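Local coordinates for protein putative anti-sigma factor antagonist TM1081 (Thermotoga maritima, PDB 3F43) that probably acts as an anti-anti-sigma factor, counteracting an anti-sigma factor and so releasing a sigma factor from inhibition, at residues P15-I18 / V23-M26; K54-L59 / S116-E121. All blocks are in the same frame, centred on the assembly; numbering follows the deposited sequence. Where two conformers were deposited one is given.

How the contacts relate
From the N terminus the chain runs into contact 1, where strand 16-19 turns back and pairs antiparallel with strand 22-25, closing a short hairpin. Helix 36-48 follows, and strand 54-58 then lies parallel beside strand 22-25 and opens contact 2. This second contact closes a much longer loop, reaching helix 115-123 near the C terminus. The two loops neither nest nor cross; they come one after the other. They meet in the sheet, where Leu-25 pairs by its backbone with Phe-56 and Val-58, while Ile-24 packs on Val-58. Contact 1 thus completes one edge of the chain's sheet, and contact 2 joins an inner strand to the C-terminal helix.

Contact 1. Residues P15-I18 / V23-M26; sequences PYKI and VILM
Lys-17 and Ile-24 face each other as an antiparallel hydrogen-bonded pair. The bond from Ile-24 N to Lys-17 O is 2.8 Å and almost straight (170°), while the return bond from Lys-17 N to Ile-24 O is 3.0 Å and more bent. A third bond runs from Met-26 N to Pro-15 O, 2.9 Å long, its donor tilted out of the carbonyl plane. Ile-24 O also receives a CA-H contact from Tyr-16. The close packing is at strand 22-25, where Val-23, Ile-24 and Leu-25 are buried; Tyr-16 CB meets Leu-25 CD2 at 3.9 Å. With CG set between the backbone N and carbonyl carbon (chi1 75°), the Tyr-16 ring leads away from the partner strand. It reaches Phe-47 edge-to-face and stacks with His-12 of the expression tag. This is the beta hairpin at the start of the STAS domain, and helix 36-48 packs over Leu-25 and Val-23. The solvent side is the outer strand, where Ile-18 and Lys-17 are exposed. Lys-17 CG lies 4.2 Å from Ile-24 CB, alongside a residue that itself packs on Phe-56 and Val-58, and Lys-17 NZ bonds to a pentaethylene glycol probably from crystallisation. In selenomethionine Met-26 the bend at chi3 (-75°) lays CE against the Tyr-16/Lys-17 backbone, Met-26 CE being 3.7 Å from Lys-17 N. At the partly exposed end, Pro-15 CB and CG both rest against Met-26 O.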
ATOM      1  N   PRO A  15     -18.477  11.237   2.255  1.00 23.31           N
ATOM      2  CA  PRO A  15     -18.614  12.715   2.250  1.00 23.22           C
ATOM      3  C   PRO A  15     -17.542  13.438   1.449  1.00 21.61           C
ATOM      4  O   PRO A  15     -16.360  13.121   1.544  1.00 22.21           O
ATOM      5  CB  PRO A  15     -18.546  13.082   3.715  1.00 22.48           C
ATOM      6  CG  PRO A  15     -18.687  11.753   4.461  1.00 22.87           C
ATOM      7  CD  PRO A  15     -18.129  10.728   3.592  1.00 24.37           C
ATOM      8  N   TYR A  16     -17.974  14.360   0.605  1.00 22.20           N
ATOM      9  CA  TYR A  16     -17.054  15.204  -0.162  1.00 19.91           C
ATOM     10  C   TYR A  16     -17.704  16.505  -0.562  1.00 21.81           C
ATOM     11  O   TYR A  16     -18.950  16.637  -0.539  1.00 20.45           O
ATOM     12  CB  TYR A  16     -16.514  14.482  -1.424  1.00 20.96           C
ATOM     13  CG  TYR A  16     -17.508  14.390  -2.546  1.00 20.69           C
ATOM     14  CD1 TYR A  16     -18.434  13.372  -2.578  1.00 24.03           C
ATOM     15  CD2 TYR A  16     -17.542  15.354  -3.565  1.00 22.25           C
ATOM     16  CE1 TYR A  16     -19.344  13.284  -3.613  1.00 23.61           C
ATOM     17  CE2 TYR A  16     -18.450  15.288  -4.585  1.00 22.93           C
ATOM     18  CZ  TYR A  16     -19.352  14.252  -4.608  1.00 22.49           C
ATOM     19  OH  TYR A  16     -20.274  14.173  -5.622  1.00 27.63           O
ATOM     20  N   LYS A  17     -16.855  17.447  -0.966  1.00 21.07           N
ATOM     21  CA  LYS A  17     -17.321  18.612  -1.683  1.00 22.71           C
ATOM     22  C   LYS A  17     -16.305  18.998  -2.747  1.00 21.62           C
ATOM     23  O   LYS A  17     -15.151  18.678  -2.621  1.00 22.17           O
ATOM     24  CB  LYS A  17     -17.599  19.793  -0.740  1.00 26.57           C
ATOM     25  CG  LYS A  17     -16.412  20.453  -0.153  1.00 26.44           C
ATOM     26  CD  LYS A  17     -16.764  21.786   0.538  1.00 32.98           C
ATOM     27  CE  LYS A  17     -17.700  21.614   1.703  1.00 28.94           C
ATOM     28  NZ  LYS A  17     -17.785  22.861   2.523  1.00 23.70           N
ATOM     29  N   ILE A  18     -16.774  19.657  -3.800  1.00 22.56           N
ATOM     30  CA  ILE A  18     -15.892  20.198  -4.845  1.00 22.70           C
ATOM     31  C   ILE A  18     -15.855  21.703  -4.726  1.00 24.48           C
ATOM     32  O   ILE A  18     -16.904  22.351  -4.771  1.00 24.53           O
ATOM     33  CB  ILE A  18     -16.339  19.784  -6.239  1.00 23.76           C
ATOM     34  CG1 ILE A  18     -16.368  18.253  -6.312  1.00 25.48           C
ATOM     35  CG2 ILE A  18     -15.408  20.424  -7.311  1.00 24.31           C
ATOM     36  CD1 ILE A  18     -16.727  17.663  -7.622  1.00 28.64           C
ATOM     37  N   VAL A  23     -11.452  18.359  -5.371  1.00 20.95           N
ATOM     38  CA  VAL A  23     -12.297  17.406  -4.679  1.00 20.99           C
ATOM     39  C   VAL A  23     -11.782  17.231  -3.260  1.00 19.91           C
ATOM     40  O   VAL A  23     -10.659  16.760  -3.047  1.00 21.63           O
ATOM     41  CB  VAL A  23     -12.368  16.047  -5.383  1.00 20.47           C
ATOM     42  CG1 VAL A  23     -13.316  15.115  -4.622  1.00 22.81           C
ATOM     43  CG2 VAL A  23     -12.709  16.171  -6.850  1.00 21.59           C
ATOM     44  N   ILE A  24     -12.595  17.634  -2.281  1.00 19.57           N
ATOM     45  CA  ILE A  24     -12.212  17.545  -0.877  1.00 19.88           C
ATOM     46  C   ILE A  24     -12.958  16.351  -0.276  1.00 19.89           C
ATOM     47  O   ILE A  24     -14.202  16.385  -0.077  1.00 21.21           O
ATOM     48  CB  ILE A  24     -12.547  18.836  -0.118  1.00 20.59           C
ATOM     49  CG1 ILE A  24     -11.961  20.069  -0.842  1.00 21.28           C
ATOM     50  CG2 ILE A  24     -12.045  18.734   1.350  1.00 19.23           C
ATOM     51  CD1 ILE A  24     -12.282  21.415  -0.173  1.00 22.86           C
ATOM     52  N   LEU A  25     -12.202  15.280  -0.038  1.00 19.69           N
ATOM     53  CA  LEU A  25     -12.743  14.047   0.515  1.00 21.54           C
ATOM     54  C   LEU A  25     -12.656  14.093   2.028  1.00 20.28           C
ATOM     55  O   LEU A  25     -11.578  14.315   2.593  1.00 22.26           O
ATOM     56  CB  LEU A  25     -11.945  12.828   0.023  1.00 22.15           C
ATOM     57  CG  LEU A  25     -11.851  12.626  -1.491  1.00 22.99           C
ATOM     58  CD1 LEU A  25     -10.820  11.504  -1.839  1.00 23.76           C
ATOM     59  CD2 LEU A  25     -13.237  12.429  -2.119  1.00 22.09           C
HETATM   60  N   MSE A  26     -13.778  13.842   2.682  1.00 20.30           N
HETATM   61  CA  MSE A  26     -13.854  13.900   4.139  1.00 20.70           C
HETATM   62  C   MSE A  26     -14.472  12.635   4.750  1.00 20.34           C
HETATM   63  O   MSE A  26     -15.556  12.688   5.334  1.00 20.81           O
HETATM   64  CB  MSE A  26     -14.629  15.121   4.572  1.00 22.77           C
HETATM   65  CG  MSE A  26     -13.992  16.460   4.119  1.00 23.94           C
HETATM   66 SE   MSE A  26     -15.104  18.010   4.238  0.75 20.99          SE
HETATM   67  CE  MSE A  26     -16.228  17.647   2.699  1.00 25.02           C
TER

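Contact 2. Residues K54-L59 / S116-E121; sequences KIFLVL and SEAMEE
The Phe-56 ring carries the whole strand side of this contact, presenting one face to Ala-118 and an edge to Met-119. Over that face sits the Ala-118 methyl: CB lies 3.6 Å from the centroid of the Phe-56 ring, 19° off its normal, a CH-pi contact. The methyl is shifted toward the rim, so CZ of Phe-56 comes to 3.5 Å from Ala-118 CB, with CE2 equally near. At the edge, and in the ring plane, lies Met-119 CG, 3.8 Å from Phe-56 CE2. The selenium approaches more obliquely; in the conformer given, Met-119 SE is 3.6 Å from Phe-56 CE2, a Met-aromatic contact made here by selenomethionine. Met-119 has a second conformer, so its contacts with the ring are less certain than that of Ala-118. Phe-56 holds CG anti to its carbonyl carbon (chi1 -63°), and chi2 of -12° keeps CA close to the ring plane, an orientation that turns the face to Ala-118. The contact is purely apolar and all three residues are buried, with the small alanine letting the helix backbone come near the ring: Ala-118 C is also 3.5 Å from Phe-56 CZ. With an alanine in place of Phe-56, a gap would probably open beneath the Ala-118 methyl and Met-119 would lose its aromatic neighbour. Phe-56 also touches Val-22 and Ile-24 of strand 22-25 and Phe-86 and Val-90 of strand 86-90, while Ala-118 leans on Tyr-112 of strand 110-112. Helix 115-123 of the STAS domain therefore packs on the sheet face bearing Phe-56 and Ile-24, opposite the face where helix 36-48 packs on Leu-25.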
ATOM      1  N   LYS A  54      -7.341  16.915  -8.904  1.00 24.22           N
ATOM      2  CA  LYS A  54      -6.918  17.718  -7.761  1.00 21.55           C
ATOM      3  C   LYS A  54      -7.762  17.269  -6.568  1.00 23.32           C
ATOM      4  O   LYS A  54      -8.986  17.485  -6.554  1.00 22.79           O
ATOM      5  CB  LYS A  54      -7.089  19.212  -8.008  1.00 23.05           C
ATOM      6  CG  LYS A  54      -6.266  19.794  -9.153  1.00 24.33           C
ATOM      7  CD  LYS A  54      -6.617  21.277  -9.401  1.00 25.32           C
ATOM      8  N   ILE A  55      -7.120  16.620  -5.601  1.00 21.51           N
ATOM      9  CA  ILE A  55      -7.811  15.965  -4.487  1.00 21.82           C
ATOM     10  C   ILE A  55      -7.115  16.228  -3.175  1.00 22.84           C
ATOM     11  O   ILE A  55      -5.896  16.154  -3.079  1.00 22.25           O
ATOM     12  CB  ILE A  55      -7.905  14.405  -4.699  1.00 23.64           C
ATOM     13  CG1 ILE A  55      -8.685  14.124  -6.002  1.00 25.29           C
ATOM     14  CG2 ILE A  55      -8.503  13.681  -3.489  1.00 24.38           C
ATOM     15  CD1 ILE A  55      -9.034  12.652  -6.207  1.00 26.44           C
ATOM     16  N   PHE A  56      -7.918  16.579  -2.169  1.00 19.74           N
ATOM     17  CA  PHE A  56      -7.479  16.642  -0.787  1.00 22.40           C
ATOM     18  C   PHE A  56      -8.122  15.443  -0.083  1.00 21.95           C
ATOM     19  O   PHE A  56      -9.353  15.303  -0.108  1.00 23.47           O
ATOM     20  CB  PHE A  56      -7.960  17.883  -0.046  1.00 23.18           C
ATOM     21  CG  PHE A  56      -7.477  19.201  -0.574  1.00 21.88           C
ATOM     22  CD1 PHE A  56      -6.450  19.324  -1.514  1.00 21.95           C
ATOM     23  CD2 PHE A  56      -8.072  20.380  -0.087  1.00 26.71           C
ATOM     24  CE1 PHE A  56      -6.042  20.574  -1.974  1.00 25.40           C
ATOM     25  CE2 PHE A  56      -7.662  21.612  -0.531  1.00 26.89           C
ATOM     26  CZ  PHE A  56      -6.626  21.713  -1.478  1.00 22.88           C
ATOM     27  N   LEU A  57      -7.326  14.622   0.594  1.00 21.72           N
ATOM     28  CA  LEU A  57      -7.872  13.579   1.421  1.00 21.51           C
ATOM     29  C   LEU A  57      -7.737  14.070   2.870  1.00 22.48           C
ATOM     30  O   LEU A  57      -6.650  14.090   3.473  1.00 20.71           O
ATOM     31  CB  LEU A  57      -7.191  12.227   1.180  1.00 22.23           C
ATOM     32  CG  LEU A  57      -7.561  11.108   2.162  1.00 21.94           C
ATOM     33  CD1 LEU A  57      -9.092  10.849   2.109  1.00 24.24           C
ATOM     34  CD2 LEU A  57      -6.759   9.863   1.808  1.00 23.72           C
ATOM     35  N   VAL A  58      -8.869  14.507   3.406  1.00 20.45           N
ATOM     36  CA  VAL A  58      -8.956  15.070   4.738  1.00 18.73           C
ATOM     37  C   VAL A  58      -9.125  13.909   5.732  1.00 20.91           C
ATOM     38  O   VAL A  58     -10.052  13.097   5.606  1.00 21.21           O
ATOM     39  CB  VAL A  58     -10.114  16.068   4.833  1.00 19.41           C
ATOM     40  CG1 VAL A  58     -10.242  16.596   6.304  1.00 21.88           C
ATOM     41  CG2 VAL A  58      -9.903  17.254   3.849  1.00 21.61           C
ATOM     42  N   LEU A  59      -8.217  13.856   6.691  1.00 21.71           N
ATOM     43  CA  LEU A  59      -8.093  12.743   7.631  1.00 22.04           C
ATOM     44  C   LEU A  59      -8.523  13.050   9.081  1.00 20.17           C
ATOM     45  O   LEU A  59      -8.280  12.286   9.999  1.00 19.46           O
ATOM     46  CB  LEU A  59      -6.637  12.225   7.577  1.00 23.68           C
ATOM     47  CG  LEU A  59      -6.192  11.681   6.229  1.00 26.19           C
ATOM     48  CD1 LEU A  59      -4.679  11.393   6.200  1.00 26.86           C
ATOM     49  CD2 LEU A  59      -6.957  10.417   5.957  1.00 23.12           C
ATOM     50  N   SER A 116      -7.397  25.191   4.650  1.00 25.12           N
ATOM     51  CA  SER A 116      -7.059  26.506   4.068  1.00 26.39           C
ATOM     52  C   SER A 116      -5.614  26.521   3.613  1.00 25.37           C
ATOM     53  O   SER A 116      -5.294  27.066   2.562  1.00 27.00           O
ATOM     54  CB  SER A 116      -7.404  27.662   5.023  1.00 27.24           C
ATOM     55  OG  SER A 116      -6.803  27.474   6.292  1.00 35.09           O
ATOM     56  N   GLU A 117      -4.735  25.879   4.366  1.00 24.60           N
ATOM     57  CA  GLU A 117      -3.339  25.765   3.947  1.00 27.61           C
ATOM     58  C   GLU A 117      -3.201  25.025   2.622  1.00 28.11           C
ATOM     59  O   GLU A 117      -2.457  25.451   1.743  1.00 27.16           O
ATOM     60  CB  GLU A 117      -2.512  25.064   5.019  1.00 29.38           C
ATOM     61  CG  GLU A 117      -2.349  25.897   6.295  1.00 36.04           C
ATOM     62  CD  GLU A 117      -1.885  25.065   7.503  1.00 37.05           C
ATOM     63  OE1 GLU A 117      -1.628  23.849   7.358  1.00 44.18           O
ATOM     64  OE2 GLU A 117      -1.787  25.643   8.603  1.00 54.95           O
ATOM     65  N   ALA A 118      -3.919  23.916   2.476  1.00 24.64           N
ATOM     66  CA  ALA A 118      -3.890  23.130   1.228  1.00 25.81           C
ATOM     67  C   ALA A 118      -4.422  23.947   0.049  1.00 25.00           C
ATOM     68  O   ALA A 118      -3.877  23.897  -1.066  1.00 25.17           O
ATOM     69  CB  ALA A 118      -4.691  21.797   1.381  1.00 23.70           C
HETATM   70  N   MSE A 119      -5.498  24.682   0.287  0.60 23.30           N
HETATM   71  CA  MSE A 119      -6.122  25.484  -0.769  0.60 26.17           C
HETATM   72  C   MSE A 119      -5.137  26.544  -1.254  0.60 29.17           C
HETATM   73  O   MSE A 119      -4.995  26.779  -2.458  0.60 29.89           O
HETATM   74  CB  MSE A 119      -7.407  26.170  -0.292  0.60 26.35           C
HETATM   75  CG  MSE A 119      -8.629  25.272  -0.171  0.60 30.38           C
HETATM   76 SE   MSE A 119      -9.350  24.473  -1.835  0.45 35.23          SE
HETATM   77  CE  MSE A 119      -8.278  25.395  -3.201  0.60 12.50           C
ATOM     78  N   GLU A 120      -4.438  27.155  -0.308  1.00 30.43           N
ATOM     79  CA  GLU A 120      -3.432  28.151  -0.651  1.00 33.69           C
ATOM     80  C   GLU A 120      -2.335  27.586  -1.565  1.00 33.51           C
ATOM     81  O   GLU A 120      -1.901  28.274  -2.496  1.00 36.17           O
ATOM     82  CB  GLU A 120      -2.839  28.747   0.620  1.00 34.26           C
ATOM     83  CG  GLU A 120      -3.798  29.697   1.330  1.00 42.91           C
ATOM     84  CD  GLU A 120      -3.385  30.006   2.767  1.00 43.11           C
ATOM     85  OE1 GLU A 120      -2.221  29.696   3.138  1.00 54.88           O
ATOM     86  OE2 GLU A 120      -4.235  30.549   3.521  1.00 56.46           O
ATOM     87  N   GLU A 121      -1.884  26.360  -1.318  1.00 34.59           N
ATOM     88  CA  GLU A 121      -0.894  25.732  -2.199  1.00 34.84           C
ATOM     89  C   GLU A 121      -1.443  25.464  -3.607  1.00 36.79           C
ATOM     90  O   GLU A 121      -0.790  25.778  -4.601  1.00 35.26           O
ATOM     91  CB  GLU A 121      -0.348  24.426  -1.608  1.00 36.05           C
ATOM     92  CG  GLU A 121       0.599  23.678  -2.572  1.00 38.40           C
ATOM     93  CD  GLU A 121       1.920  24.397  -2.832  1.00 52.81           C
ATOM     94  OE1 GLU A 121       2.137  25.510  -2.286  1.00 52.82           O
ATOM     95  OE2 GLU A 121       2.747  23.829  -3.589  1.00 54.27           O
TER